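Long-range contacts in glycosyl hydrolase BlGH5_18 (Bifidobacterium longum subsp. infantis, PDB 7LQX), which probably hydrolyses glycosidic bonds in the breakdown of N-glycans, as a family 5 (subfamily 18) glycoside hydrolase of a gut bacterium: residues M22-G27 and P304-V309; G226-I231 and P271-E276; P43-V48 and R88-I93; E50-I55 and H92-Q97. All blocks are in the same frame, centred on the assembly; numbering follows the deposited sequence.

Contact 1 (M22-G27 and P304-V309); sequences MRMRFG and PNLWGV
Arg25 and Gly308 sit side by side on parallel strands, and three backbone hydrogen bonds knit the strands together. Arg25 N gives to Trp307 O at 3.0 Å, almost straight at 176°; Val309 N gives to Arg25 O at 2.8 Å; and Gly27 N reaches Val309 O. Two waters link Arg23, ahead of its strand, to the start of strand 306-312: one lies between Arg23 O and Trp307 O, the other between Arg23 O and Leu306 O.

On the face of Arg25, the contact is CH-pi. Arg25 CG stands over the six-membered ring of Trp307, 3.7 Å from its centroid. A bend at chi2 (-70°) turns the guanidinium, 61° from the indole plane, off toward Asp61 and Asp100, which bind it. A CB on Gly308 would run into Arg25 CB and the indole. An alanine in place of Trp307 would probably leave Arg25 CG without its aromatic floor and open a gap beside the aliphatic part of the arginine.

The apolar contacts come from Met24, ahead of the strand, and from the face of Phe26 and Val309. Selenomethionine Met24 lays CE against Leu306 CD2 at 3.8 Å, while Phe26 CE2 meets Val309 CB at 4.1 Å.

Chemically, then, the backbone sets the register, and a charged side chain packs with its methylenes while two aspartates probably balance its positive charge.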
loop_
_atom_site.group_PDB
_atom_site.type_symbol
_atom_site.label_atom_id
_atom_site.label_comp_id
_atom_site.label_asym_id
_atom_site.label_seq_id
_atom_site.Cartn_x
_atom_site.Cartn_y
_atom_site.Cartn_z
HETATM N N MSE A 22 30.176 -29.066 14.209
HETATM C CA MSE A 22 29.446 -27.927 14.764
HETATM C C MSE A 22 29.933 -26.666 14.067
HETATM O O MSE A 22 31.046 -26.646 13.540
HETATM C CB MSE A 22 29.707 -27.805 16.263
HETATM C CG MSE A 22 29.341 -29.045 17.059
HETATM SE SE MSE A 22 27.437 -29.464 16.967
HETATM C CE MSE A 22 26.765 -28.182 18.273
ATOM N N ARG A 23 29.132 -25.605 14.112
ATOM C CA ARG A 23 29.528 -24.364 13.458
ATOM C C ARG A 23 28.550 -23.255 13.807
ATOM O O ARG A 23 27.436 -23.507 14.277
ATOM C CB ARG A 23 29.602 -24.573 11.940
ATOM C CG ARG A 23 28.357 -25.236 11.330
ATOM C CD ARG A 23 28.156 -24.833 9.863
ATOM N NE ARG A 23 28.741 -23.522 9.652
ATOM C CZ ARG A 23 28.295 -22.592 8.828
ATOM N NH1 ARG A 23 27.229 -22.810 8.077
ATOM N NH2 ARG A 23 28.949 -21.452 8.770
HETATM N N MSE A 24 28.993 -22.016 13.576
HETATM C CA MSE A 24 28.181 -20.821 13.802
HETATM C C MSE A 24 27.928 -20.208 12.427
HETATM O O MSE A 24 28.860 -20.021 11.651
HETATM C CB MSE A 24 28.906 -19.789 14.660
HETATM C CG MSE A 24 28.115 -18.500 14.848
HETATM SE SE MSE A 24 29.058 -17.210 15.979
HETATM C CE MSE A 24 29.010 -18.182 17.645
ATOM N N ARG A 25 26.681 -19.864 12.142
ATOM C CA ARG A 25 26.318 -19.397 10.816
ATOM C C ARG A 25 26.610 -17.908 10.672
ATOM O O ARG A 25 26.410 -17.124 11.605
ATOM C CB ARG A 25 24.828 -19.653 10.578
ATOM C CG ARG A 25 24.325 -21.052 10.944
ATOM C CD ARG A 25 24.837 -22.137 10.006
ATOM N NE ARG A 25 24.652 -21.778 8.605
ATOM C CZ ARG A 25 23.584 -22.080 7.869
ATOM N NH1 ARG A 25 22.567 -22.768 8.381
ATOM N NH2 ARG A 25 23.549 -21.685 6.603
ATOM N N PHE A 26 27.091 -17.522 9.490
ATOM C CA PHE A 26 27.343 -16.120 9.157
ATOM C C PHE A 26 26.669 -15.790 7.833
ATOM O O PHE A 26 26.855 -16.505 6.844
ATOM C CB PHE A 26 28.846 -15.802 9.122
ATOM C CG PHE A 26 29.431 -15.620 10.488
ATOM C CD1 PHE A 26 29.817 -16.713 11.256
ATOM C CD2 PHE A 26 29.541 -14.354 11.033
ATOM C CE1 PHE A 26 30.331 -16.532 12.527
ATOM C CE2 PHE A 26 30.050 -14.170 12.299
ATOM C CZ PHE A 26 30.433 -15.258 13.054
ATOM N N GLY A 27 25.861 -14.737 7.828
ATOM C CA GLY A 27 25.144 -14.372 6.627
ATOM C C GLY A 27 24.740 -12.915 6.643
ATOM O O GLY A 27 25.174 -12.137 7.494
ATOM N N PRO A 304 26.757 -19.157 24.818
ATOM C CA PRO A 304 26.886 -20.542 24.348
ATOM C C PRO A 304 25.811 -20.969 23.376
ATOM O O PRO A 304 26.019 -21.948 22.650
ATOM C CB PRO A 304 26.825 -21.372 25.641
ATOM C CG PRO A 304 26.171 -20.493 26.631
ATOM C CD PRO A 304 26.554 -19.078 26.273
ATOM N N ASN A 305 24.668 -20.286 23.346
ATOM C CA ASN A 305 23.550 -20.656 22.490
ATOM C C ASN A 305 23.528 -19.879 21.179
ATOM O O ASN A 305 22.582 -20.033 20.404
ATOM C CB ASN A 305 22.226 -20.441 23.221
ATOM C CG ASN A 305 22.043 -21.389 24.383
ATOM O OD1 ASN A 305 22.814 -21.372 25.335
ATOM N ND2 ASN A 305 21.014 -22.217 24.311
ATOM N N LEU A 306 24.529 -19.048 20.911
ATOM C CA LEU A 306 24.516 -18.263 19.682
ATOM C C LEU A 306 24.685 -19.180 18.473
ATOM O O LEU A 306 25.722 -19.825 18.305
ATOM C CB LEU A 306 25.610 -17.202 19.708
ATOM C CG LEU A 306 25.557 -16.247 18.504
ATOM C CD1 LEU A 306 24.259 -15.452 18.455
ATOM C CD2 LEU A 306 26.752 -15.304 18.500
ATOM N N TRP A 307 23.679 -19.190 17.604
ATOM C CA TRP A 307 23.626 -20.077 16.450
ATOM C C TRP A 307 24.154 -19.415 15.193
ATOM O O TRP A 307 24.688 -20.100 14.315
ATOM C CB TRP A 307 22.160 -20.476 16.243
ATOM C CG TRP A 307 21.824 -21.220 14.995
ATOM C CD1 TRP A 307 21.766 -22.571 14.841
ATOM C CD2 TRP A 307 21.424 -20.658 13.741
ATOM N NE1 TRP A 307 21.387 -22.888 13.560
ATOM C CE2 TRP A 307 21.171 -21.731 12.865
ATOM C CE3 TRP A 307 21.269 -19.355 13.270
ATOM C CZ2 TRP A 307 20.771 -21.539 11.549
ATOM C CZ3 TRP A 307 20.872 -19.172 11.964
ATOM C CH2 TRP A 307 20.627 -20.252 11.120
ATOM N N GLY A 308 23.998 -18.111 15.075
ATOM C CA GLY A 308 24.402 -17.427 13.860
ATOM C C GLY A 308 24.252 -15.933 13.999
ATOM O O GLY A 308 23.543 -15.440 14.880
ATOM N N VAL A 309 24.939 -15.217 13.105
ATOM C CA VAL A 309 24.927 -13.761 13.041
ATOM C C VAL A 309 24.624 -13.379 11.603
ATOM O O VAL A 309 25.297 -13.848 10.681
ATOM C CB VAL A 309 26.282 -13.157 13.463
ATOM C CG1 VAL A 309 26.235 -11.634 13.334
ATOM C CG2 VAL A 309 26.654 -13.600 14.870
HETATM O O HOH W 1 24.949 -22.882 14.594
HETATM O O HOH W 2 27.134 -21.890 16.571
#

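Contact 2 (G226-I231 and P271-E276); sequences GDMTTI and PVWLQE. With EDO (1,2-ethanediol), chain D.
The indole of Trp273 is touched by selenomethionine Met228, just ahead of the neighbouring strand, whose CE approaches CE3 obliquely at 3.7 Å. One face of this ring carries Gln275 CG, 3.7 Å above its centre, from two residues on in the same strand; NE1 binds Thr310. The amide of Gln275 runs alongside Thr230, NE2 lying 3.6 Å from Thr230 CB, and its polar ends go to His232 and Thr159. Further back, Met228 crosses Pro271 at about a right angle, with SE 3.7 Å from Pro271 CB.

Ile231 and Val272 pack on the face opposite Trp273 and Thr230, where Ile231 CD1 lies near Val272 CG1.

Between the strands, Thr229 N gives to Pro271 O, Trp273 N to Thr229 O at 2.8 Å, and Ile231 N to Trp273 O. Ile231 O then accepts from Glu276 N at 3.2 Å, and weakly from Gln275 N, past the inverse gamma turn at Leu274.

Glu276, salt-bridged to Arg64, takes a hydrogen bond from a bound 1,2-ethanediol. Neighbouring parallel strands of a (beta/alpha)8 barrel are joined here, and a glutamate at the end of the seventh strand is consistent with the family 5 active site.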
loop_
_atom_site.group_PDB
_atom_site.type_symbol
_atom_site.label_atom_id
_atom_site.label_comp_id
_atom_site.label_asym_id
_atom_site.label_seq_id
_atom_site.Cartn_x
_atom_site.Cartn_y
_atom_site.Cartn_z
ATOM N N GLY A 226 8.276 -21.264 17.795
ATOM C CA GLY A 226 9.213 -21.334 16.696
ATOM C C GLY A 226 10.484 -22.039 17.133
ATOM O O GLY A 226 10.695 -22.313 18.310
ATOM N N ASP A 227 11.362 -22.319 16.164
ATOM C CA ASP A 227 12.501 -23.198 16.420
ATOM C C ASP A 227 13.712 -22.500 17.018
ATOM O O ASP A 227 14.556 -23.176 17.616
ATOM C CB ASP A 227 12.912 -23.881 15.116
ATOM C CG ASP A 227 11.887 -24.879 14.643
ATOM O OD1 ASP A 227 11.479 -25.733 15.451
ATOM O OD2 ASP A 227 11.488 -24.822 13.466
HETATM N N MSE A 228 13.838 -21.187 16.861
HETATM C CA MSE A 228 14.974 -20.462 17.411
HETATM C C MSE A 228 14.498 -19.094 17.856
HETATM O O MSE A 228 13.603 -18.518 17.242
HETATM C CB MSE A 228 16.061 -20.244 16.358
HETATM C CG MSE A 228 16.589 -21.498 15.732
HETATM SE SE MSE A 228 18.176 -21.218 14.665
HETATM C CE MSE A 228 17.367 -20.543 13.084
ATOM N N THR A 229 15.147 -18.529 18.864
ATOM C CA THR A 229 14.891 -17.142 19.208
ATOM C C THR A 229 15.549 -16.260 18.165
ATOM O O THR A 229 16.733 -16.433 17.866
ATOM C CB THR A 229 15.507 -16.818 20.562
ATOM O OG1 THR A 229 14.957 -17.701 21.545
ATOM C CG2 THR A 229 15.229 -15.371 20.938
ATOM N N THR A 230 14.810 -15.302 17.631
ATOM C CA THR A 230 15.403 -14.300 16.759
ATOM C C THR A 230 15.582 -13.012 17.552
ATOM O O THR A 230 14.706 -12.625 18.329
ATOM C CB THR A 230 14.537 -14.036 15.526
ATOM O OG1 THR A 230 13.281 -13.488 15.926
ATOM C CG2 THR A 230 14.303 -15.315 14.736
ATOM N N ILE A 231 16.729 -12.369 17.356
ATOM C CA ILE A 231 17.062 -11.101 17.993
ATOM C C ILE A 231 17.469 -10.121 16.908
ATOM O O ILE A 231 18.187 -10.485 15.972
ATOM C CB ILE A 231 18.198 -11.283 19.020
ATOM C CG1 ILE A 231 17.686 -12.156 20.169
ATOM C CG2 ILE A 231 18.710 -9.936 19.515
ATOM C CD1 ILE A 231 18.721 -12.533 21.160
ATOM N N PRO A 271 18.541 -22.613 20.154
ATOM C CA PRO A 271 19.449 -21.688 19.464
ATOM C C PRO A 271 18.941 -20.258 19.513
ATOM O O PRO A 271 17.737 -20.000 19.456
ATOM C CB PRO A 271 19.473 -22.211 18.018
ATOM C CG PRO A 271 18.937 -23.625 18.095
ATOM C CD PRO A 271 17.938 -23.579 19.220
ATOM N N VAL A 272 19.890 -19.332 19.610
ATOM C CA VAL A 272 19.642 -17.902 19.496
ATOM C C VAL A 272 20.231 -17.431 18.171
ATOM O O VAL A 272 21.440 -17.536 17.950
ATOM C CB VAL A 272 20.273 -17.127 20.661
ATOM C CG1 VAL A 272 20.045 -15.640 20.469
ATOM C CG2 VAL A 272 19.697 -17.584 21.983
ATOM N N TRP A 273 19.391 -16.885 17.298
ATOM C CA TRP A 273 19.833 -16.329 16.025
ATOM C C TRP A 273 19.862 -14.810 16.158
ATOM O O TRP A 273 18.817 -14.181 16.326
ATOM C CB TRP A 273 18.875 -16.766 14.916
ATOM C CG TRP A 273 19.293 -16.322 13.546
ATOM C CD1 TRP A 273 20.464 -15.725 13.204
ATOM C CD2 TRP A 273 18.542 -16.454 12.331
ATOM N NE1 TRP A 273 20.492 -15.456 11.857
ATOM C CE2 TRP A 273 19.328 -15.911 11.294
ATOM C CE3 TRP A 273 17.293 -16.989 12.018
ATOM C CZ2 TRP A 273 18.897 -15.874 9.972
ATOM C CZ3 TRP A 273 16.872 -16.965 10.708
ATOM C CH2 TRP A 273 17.669 -16.405 9.696
ATOM N N LEU A 274 21.062 -14.237 16.122
ATOM C CA LEU A 274 21.234 -12.794 15.955
ATOM C C LEU A 274 20.895 -12.506 14.498
ATOM O O LEU A 274 21.762 -12.425 13.622
ATOM C CB LEU A 274 22.654 -12.409 16.304
ATOM C CG LEU A 274 22.938 -10.918 16.399
ATOM C CD1 LEU A 274 21.942 -10.180 17.262
ATOM C CD2 LEU A 274 24.354 -10.743 16.947
ATOM N N GLN A 275 19.586 -12.402 14.241
ATOM C CA GLN A 275 19.051 -12.343 12.885
ATOM C C GLN A 275 19.218 -10.972 12.259
ATOM O O GLN A 275 19.225 -10.870 11.026
ATOM C CB GLN A 275 17.581 -12.784 12.938
ATOM C CG GLN A 275 16.912 -12.927 11.590
ATOM C CD GLN A 275 15.440 -13.285 11.685
ATOM O OE1 GLN A 275 14.995 -14.323 11.168
ATOM N NE2 GLN A 275 14.683 -12.450 12.336
ATOM N N GLU A 276 19.371 -9.929 13.072
ATOM C CA GLU A 276 19.841 -8.650 12.591
ATOM C C GLU A 276 20.805 -8.041 13.587
ATOM O O GLU A 276 20.525 -8.003 14.787
ATOM C CB GLU A 276 18.723 -7.609 12.430
ATOM C CG GLU A 276 17.709 -7.944 11.394
ATOM C CD GLU A 276 16.613 -6.921 11.282
ATOM O OE1 GLU A 276 16.669 -5.859 11.949
ATOM O OE2 GLU A 276 15.659 -7.222 10.534
HETATM C C1 EDO D . 15.117 -4.133 9.732
HETATM O O1 EDO D . 14.263 -5.032 10.442
HETATM C C2 EDO D . 14.342 -3.578 8.542
HETATM O O2 EDO D . 13.164 -2.920 9.036
#

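Contact 3 (P43-V48 and R88-I93); sequences PDWPSV and RRMVHI
Arg89 lies across the indole of Trp45. Arg89 CG stands almost exactly over the six-membered ring, 3.6 Å from its centroid and 3° off the normal, a CH-pi contact. The guanidinium then stacks on the five-membered ring in a cation-pi pair, with CZ 4.0 Å from that centroid and the planes 29° apart. A turn at chi2 (77°) folds the arginine down along the ring instead of letting it run straight out from its helix.

Ile93 CD1 reaches Trp45 CE3 obliquely at 3.6 Å, and Met90, a selenomethionine, brings CB within 4.1 Å of Trp45 CZ3. One turn further on, Val48 CG1 packs against Ile93 CG2 at 4.0 Å.

Outside this shell, Pro43 CB covers the indole face opposite Arg89, and Phe39 meets the tryptophan edge-to-face. Asp44 is the N-cap of the first helix: OD1 accepts from Ser47 N at 3.0 Å, from above the carboxylate plane, while Ser47 OG gives to Asp44 O.

Helices 45-57 and 81-96 thus meet through a tryptophan-arginine stack at the surface and a buried apolar cluster of Val48, Met90 and Ile93. They follow the first and second barrel strands, packed side by side as consecutive outer helices of a (beta/alpha)8 fold.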
loop_
_atom_site.group_PDB
_atom_site.type_symbol
_atom_site.label_atom_id
_atom_site.label_comp_id
_atom_site.label_asym_id
_atom_site.label_seq_id
_atom_site.Cartn_x
_atom_site.Cartn_y
_atom_site.Cartn_z
ATOM N N PRO A 43 12.214 -7.284 -11.549
ATOM C CA PRO A 43 13.398 -8.082 -11.200
ATOM C C PRO A 43 14.482 -8.027 -12.270
ATOM O O PRO A 43 14.216 -8.180 -13.463
ATOM C CB PRO A 43 12.835 -9.499 -11.035
ATOM C CG PRO A 43 11.383 -9.284 -10.681
ATOM C CD PRO A 43 10.972 -8.080 -11.491
ATOM N N ASP A 44 15.715 -7.809 -11.824
ATOM C CA ASP A 44 16.919 -7.868 -12.660
ATOM C C ASP A 44 17.696 -9.071 -12.133
ATOM O O ASP A 44 18.415 -8.966 -11.135
ATOM C CB ASP A 44 17.695 -6.561 -12.533
ATOM C CG ASP A 44 19.024 -6.567 -13.281
ATOM O OD1 ASP A 44 19.560 -7.644 -13.614
ATOM O OD2 ASP A 44 19.550 -5.460 -13.515
ATOM N N TRP A 45 17.527 -10.214 -12.779
ATOM C CA TRP A 45 18.072 -11.449 -12.225
ATOM C C TRP A 45 19.589 -11.508 -12.345
ATOM O O TRP A 45 20.241 -11.979 -11.410
ATOM C CB TRP A 45 17.382 -12.688 -12.804
ATOM C CG TRP A 45 15.957 -12.746 -12.348
ATOM C CD1 TRP A 45 14.843 -12.663 -13.120
ATOM C CD2 TRP A 45 15.501 -12.849 -10.993
ATOM N NE1 TRP A 45 13.717 -12.723 -12.336
ATOM C CE2 TRP A 45 14.095 -12.836 -11.025
ATOM C CE3 TRP A 45 16.146 -12.963 -9.762
ATOM C CZ2 TRP A 45 13.324 -12.934 -9.874
ATOM C CZ3 TRP A 45 15.382 -13.054 -8.626
ATOM C CH2 TRP A 45 13.987 -13.039 -8.686
ATOM N N PRO A 46 20.196 -11.043 -13.443
ATOM C CA PRO A 46 21.669 -10.948 -13.449
ATOM C C PRO A 46 22.220 -10.157 -12.273
ATOM O O PRO A 46 23.272 -10.513 -11.727
ATOM C CB PRO A 46 21.975 -10.298 -14.806
ATOM C CG PRO A 46 20.842 -10.735 -15.670
ATOM C CD PRO A 46 19.626 -10.710 -14.762
ATOM N N SER A 47 21.517 -9.108 -11.838
ATOM C CA SER A 47 22.010 -8.331 -10.705
ATOM C C SER A 47 21.945 -9.132 -9.410
ATOM O O SER A 47 22.789 -8.933 -8.531
ATOM C CB SER A 47 21.258 -7.003 -10.575
ATOM O OG SER A 47 19.974 -7.154 -9.997
ATOM N N VAL A 48 20.966 -10.034 -9.272
ATOM C CA VAL A 48 20.896 -10.880 -8.082
ATOM C C VAL A 48 22.030 -11.892 -8.083
ATOM O O VAL A 48 22.655 -12.150 -7.045
ATOM C CB VAL A 48 19.529 -11.573 -7.986
ATOM C CG1 VAL A 48 19.503 -12.502 -6.774
ATOM C CG2 VAL A 48 18.427 -10.553 -7.895
ATOM N N ARG A 88 11.029 -17.788 -5.143
ATOM C CA ARG A 88 11.698 -19.068 -5.345
ATOM C C ARG A 88 12.955 -18.895 -6.185
ATOM O O ARG A 88 13.986 -19.520 -5.908
ATOM C CB ARG A 88 10.737 -20.072 -5.986
ATOM C CG ARG A 88 11.342 -21.450 -6.199
ATOM C CD ARG A 88 10.329 -22.474 -6.667
ATOM N NE ARG A 88 11.004 -23.728 -6.986
ATOM C CZ ARG A 88 10.401 -24.828 -7.416
ATOM N NH1 ARG A 88 9.084 -24.857 -7.569
ATOM N NH2 ARG A 88 11.127 -25.906 -7.682
ATOM N N ARG A 89 12.898 -18.033 -7.204
ATOM C CA ARG A 89 14.067 -17.812 -8.046
ATOM C C ARG A 89 15.205 -17.193 -7.246
ATOM O O ARG A 89 16.370 -17.566 -7.415
ATOM C CB ARG A 89 13.697 -16.929 -9.240
ATOM C CG ARG A 89 14.879 -16.571 -10.127
ATOM C CD ARG A 89 15.311 -17.702 -11.031
ATOM N NE ARG A 89 16.258 -17.229 -12.039
ATOM C CZ ARG A 89 15.924 -16.482 -13.089
ATOM N NH1 ARG A 89 14.664 -16.113 -13.273
ATOM N NH2 ARG A 89 16.852 -16.100 -13.956
HETATM N N MSE A 90 14.890 -16.245 -6.369
HETATM C CA MSE A 90 15.931 -15.608 -5.574
HETATM C C MSE A 90 16.594 -16.624 -4.647
HETATM O O MSE A 90 17.817 -16.618 -4.489
HETATM C CB MSE A 90 15.351 -14.441 -4.786
HETATM C CG MSE A 90 16.399 -13.685 -4.002
HETATM SE SE MSE A 90 15.702 -12.124 -3.140
HETATM C CE MSE A 90 15.471 -11.038 -4.669
ATOM N N VAL A 91 15.774 -17.482 -4.038
ATOM C CA VAL A 91 16.291 -18.585 -3.236
ATOM C C VAL A 91 17.159 -19.501 -4.087
ATOM O O VAL A 91 18.257 -19.902 -3.682
ATOM C CB VAL A 91 15.126 -19.354 -2.585
ATOM C CG1 VAL A 91 15.630 -20.651 -1.989
ATOM C CG2 VAL A 91 14.434 -18.480 -1.563
ATOM N N HIS A 92 16.667 -19.851 -5.279
ATOM C CA HIS A 92 17.405 -20.721 -6.182
ATOM C C HIS A 92 18.775 -20.144 -6.500
ATOM O O HIS A 92 19.773 -20.874 -6.517
ATOM C CB HIS A 92 16.593 -20.920 -7.462
ATOM C CG HIS A 92 17.136 -21.982 -8.363
ATOM N ND1 HIS A 92 17.069 -23.322 -8.053
ATOM C CD2 HIS A 92 17.757 -21.900 -9.561
ATOM C CE1 HIS A 92 17.624 -24.022 -9.026
ATOM N NE2 HIS A 92 18.050 -23.183 -9.953
ATOM N N ILE A 93 18.845 -18.834 -6.739
ATOM C CA ILE A 93 20.113 -18.201 -7.081
ATOM C C ILE A 93 21.062 -18.203 -5.890
ATOM O O ILE A 93 22.262 -18.457 -6.037
ATOM C CB ILE A 93 19.863 -16.782 -7.626
ATOM C CG1 ILE A 93 19.140 -16.852 -8.973
ATOM C CG2 ILE A 93 21.170 -16.025 -7.748
ATOM C CD1 ILE A 93 18.613 -15.507 -9.465
#

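Contact 4 (E50-I55 and H92-Q97); sequences EDMRRI and HIAGEQ
Neighbouring helices of the outer layer of a (beta/alpha)8 barrel meet here, the middle of 45-57 against the C-terminal end of 81-96. Met52, a selenomethionine, faces the second helix: its CB rests on Gln97 CG at 3.7 Å, its side chain crosses that of Ile93 at about a right angle, CG meeting Ile93 CG2, and its SE lies 4.0 Å from Ala94 CB. The bend at chi2 (-70°) brings the selenium over to the alanine, whose small side chain is consistent with the close backbones, Met52 CA 6.1 Å from Ala94 CA.

Gln97, just past the helix end, folds back at chi2 (-61°) and sets OE1 3.7 Å from Arg53 CB. A glycine in place of Gln97 would probably strip Met52 CB and the arginine's first methylene of their cover and open a gap at the helix end.

The guanidinium of Arg53 turns to Glu50 in its own helix, side-on, NE to OE1 and NH2 to OE2. Arg54 adds NE and NH1 to that OE2, on the anti side; three N-H groups on one oxygen would probably favour the ionised carboxylate.

Beneath the helices, Met52 and Ala94 touch Val63 of strand 62-65, while Met52 also reaches Tyr30 and Met99.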
loop_
_atom_site.group_PDB
_atom_site.type_symbol
_atom_site.label_atom_id
_atom_site.label_comp_id
_atom_site.label_asym_id
_atom_site.label_seq_id
_atom_site.Cartn_x
_atom_site.Cartn_y
_atom_site.Cartn_z
ATOM N N GLU A 50 24.934 -11.488 -9.389
ATOM C CA GLU A 50 26.148 -10.764 -9.035
ATOM C C GLU A 50 26.159 -10.398 -7.555
ATOM O O GLU A 50 27.190 -10.548 -6.886
ATOM C CB GLU A 50 26.296 -9.518 -9.901
ATOM C CG GLU A 50 27.580 -8.761 -9.634
ATOM C CD GLU A 50 28.830 -9.561 -9.957
ATOM O OE1 GLU A 50 28.732 -10.649 -10.573
ATOM O OE2 GLU A 50 29.926 -9.095 -9.589
ATOM N N ASP A 51 25.032 -9.899 -7.033
ATOM C CA ASP A 51 24.938 -9.597 -5.609
ATOM C C ASP A 51 25.297 -10.829 -4.784
ATOM O O ASP A 51 26.061 -10.755 -3.815
ATOM C CB ASP A 51 23.510 -9.178 -5.235
ATOM C CG ASP A 51 23.141 -7.771 -5.671
ATOM O OD1 ASP A 51 23.999 -7.021 -6.179
ATOM O OD2 ASP A 51 21.950 -7.438 -5.483
HETATM N N MSE A 52 24.730 -11.974 -5.150
HETATM C CA MSE A 52 24.939 -13.197 -4.392
HETATM C C MSE A 52 26.363 -13.715 -4.505
HETATM O O MSE A 52 26.914 -14.248 -3.540
HETATM C CB MSE A 52 23.977 -14.285 -4.866
HETATM C CG MSE A 52 22.537 -13.989 -4.583
HETATM SE SE MSE A 52 22.064 -14.055 -2.723
HETATM C CE MSE A 52 20.137 -13.793 -2.930
ATOM N N ARG A 53 26.957 -13.576 -5.692
ATOM C CA ARG A 53 28.352 -13.959 -5.860
ATOM C C ARG A 53 29.245 -13.161 -4.917
ATOM O O ARG A 53 30.111 -13.722 -4.237
ATOM C CB ARG A 53 28.772 -13.754 -7.316
ATOM C CG ARG A 53 30.182 -14.221 -7.628
ATOM C CD ARG A 53 30.595 -13.851 -9.050
ATOM N NE ARG A 53 30.837 -12.416 -9.188
ATOM C CZ ARG A 53 31.980 -11.815 -8.859
ATOM N NH1 ARG A 53 32.991 -12.523 -8.375
ATOM N NH2 ARG A 53 32.111 -10.503 -9.010
ATOM N N ARG A 54 29.028 -11.848 -4.842
ATOM C CA ARG A 54 29.865 -11.012 -3.987
ATOM C C ARG A 54 29.627 -11.301 -2.509
ATOM O O ARG A 54 30.571 -11.302 -1.711
ATOM C CB ARG A 54 29.620 -9.544 -4.331
ATOM C CG ARG A 54 30.054 -9.237 -5.762
ATOM C CD ARG A 54 30.097 -7.759 -6.086
ATOM N NE ARG A 54 30.273 -7.554 -7.523
ATOM C CZ ARG A 54 30.508 -6.376 -8.092
ATOM N NH1 ARG A 54 30.645 -6.291 -9.408
ATOM N NH2 ARG A 54 30.614 -5.285 -7.346
ATOM N N ILE A 55 28.374 -11.553 -2.127
ATOM C CA ILE A 55 28.069 -11.939 -0.751
ATOM C C ILE A 55 28.763 -13.249 -0.402
ATOM O O ILE A 55 29.400 -13.373 0.651
ATOM C CB ILE A 55 26.543 -12.030 -0.565
ATOM C CG1 ILE A 55 25.924 -10.632 -0.637
ATOM C CG2 ILE A 55 26.209 -12.726 0.753
ATOM C CD1 ILE A 55 24.431 -10.649 -0.861
ATOM N N HIS A 92 16.667 -19.851 -5.279
ATOM C CA HIS A 92 17.405 -20.721 -6.182
ATOM C C HIS A 92 18.775 -20.144 -6.500
ATOM O O HIS A 92 19.773 -20.874 -6.517
ATOM C CB HIS A 92 16.593 -20.920 -7.462
ATOM C CG HIS A 92 17.136 -21.982 -8.363
ATOM N ND1 HIS A 92 17.069 -23.322 -8.053
ATOM C CD2 HIS A 92 17.757 -21.900 -9.561
ATOM C CE1 HIS A 92 17.624 -24.022 -9.026
ATOM N NE2 HIS A 92 18.050 -23.183 -9.953
ATOM N N ILE A 93 18.845 -18.834 -6.739
ATOM C CA ILE A 93 20.113 -18.201 -7.081
ATOM C C ILE A 93 21.062 -18.203 -5.890
ATOM O O ILE A 93 22.262 -18.457 -6.037
ATOM C CB ILE A 93 19.863 -16.782 -7.626
ATOM C CG1 ILE A 93 19.140 -16.852 -8.973
ATOM C CG2 ILE A 93 21.170 -16.025 -7.748
ATOM C CD1 ILE A 93 18.613 -15.507 -9.465
ATOM N N ALA A 94 20.554 -17.899 -4.696
ATOM C CA ALA A 94 21.393 -18.019 -3.507
ATOM C C ALA A 94 22.029 -19.402 -3.428
ATOM O O ALA A 94 23.233 -19.531 -3.178
ATOM C CB ALA A 94 20.556 -17.734 -2.260
ATOM N N GLY A 95 21.237 -20.447 -3.674
ATOM C CA GLY A 95 21.767 -21.797 -3.624
ATOM C C GLY A 95 22.796 -22.064 -4.704
ATOM O O GLY A 95 23.804 -22.735 -4.459
ATOM N N GLU A 96 22.551 -21.554 -5.917
ATOM C CA GLU A 96 23.521 -21.718 -6.992
ATOM C C GLU A 96 24.826 -21.023 -6.646
ATOM O O GLU A 96 25.899 -21.447 -7.092
ATOM C CB GLU A 96 22.959 -21.154 -8.297
ATOM C CG GLU A 96 21.793 -21.944 -8.867
ATOM C CD GLU A 96 21.197 -21.312 -10.118
ATOM O OE1 GLU A 96 21.117 -20.064 -10.192
ATOM O OE2 GLU A 96 20.806 -22.070 -11.033
ATOM N N GLN A 97 24.753 -19.958 -5.854
ATOM C CA GLN A 97 25.934 -19.227 -5.428
ATOM C C GLN A 97 26.466 -19.717 -4.090
ATOM O O GLN A 97 27.259 -19.010 -3.457
ATOM C CB GLN A 97 25.650 -17.721 -5.406
ATOM C CG GLN A 97 25.210 -17.155 -6.755
ATOM C CD GLN A 97 26.252 -17.338 -7.843
ATOM O OE1 GLN A 97 27.450 -17.181 -7.608
ATOM N NE2 GLN A 97 25.797 -17.682 -9.043
#

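From the N terminus, the chain enters strand 25-29 and runs on into helix 45-57. Contacts 3 and 4 then close loops of about 40 residues, both tying this helix to helix 81-96 and enclosing strand 62-65. Their centres are 8 Å apart; they share His92 and Ile93, and Met90 touches Met52 between them. Contact 2 comes later and in series with these, joining strands 229-233 and 272-277. Contact 1 spans all three: strand 306-312 returns to strand 25-29, so the last barrel strand meets the first. Contacts 1 and 2 touch through neighbouring strands 306-312 and 272-277, whereas contacts 2 and 3 lie about 26 Å apart between centres.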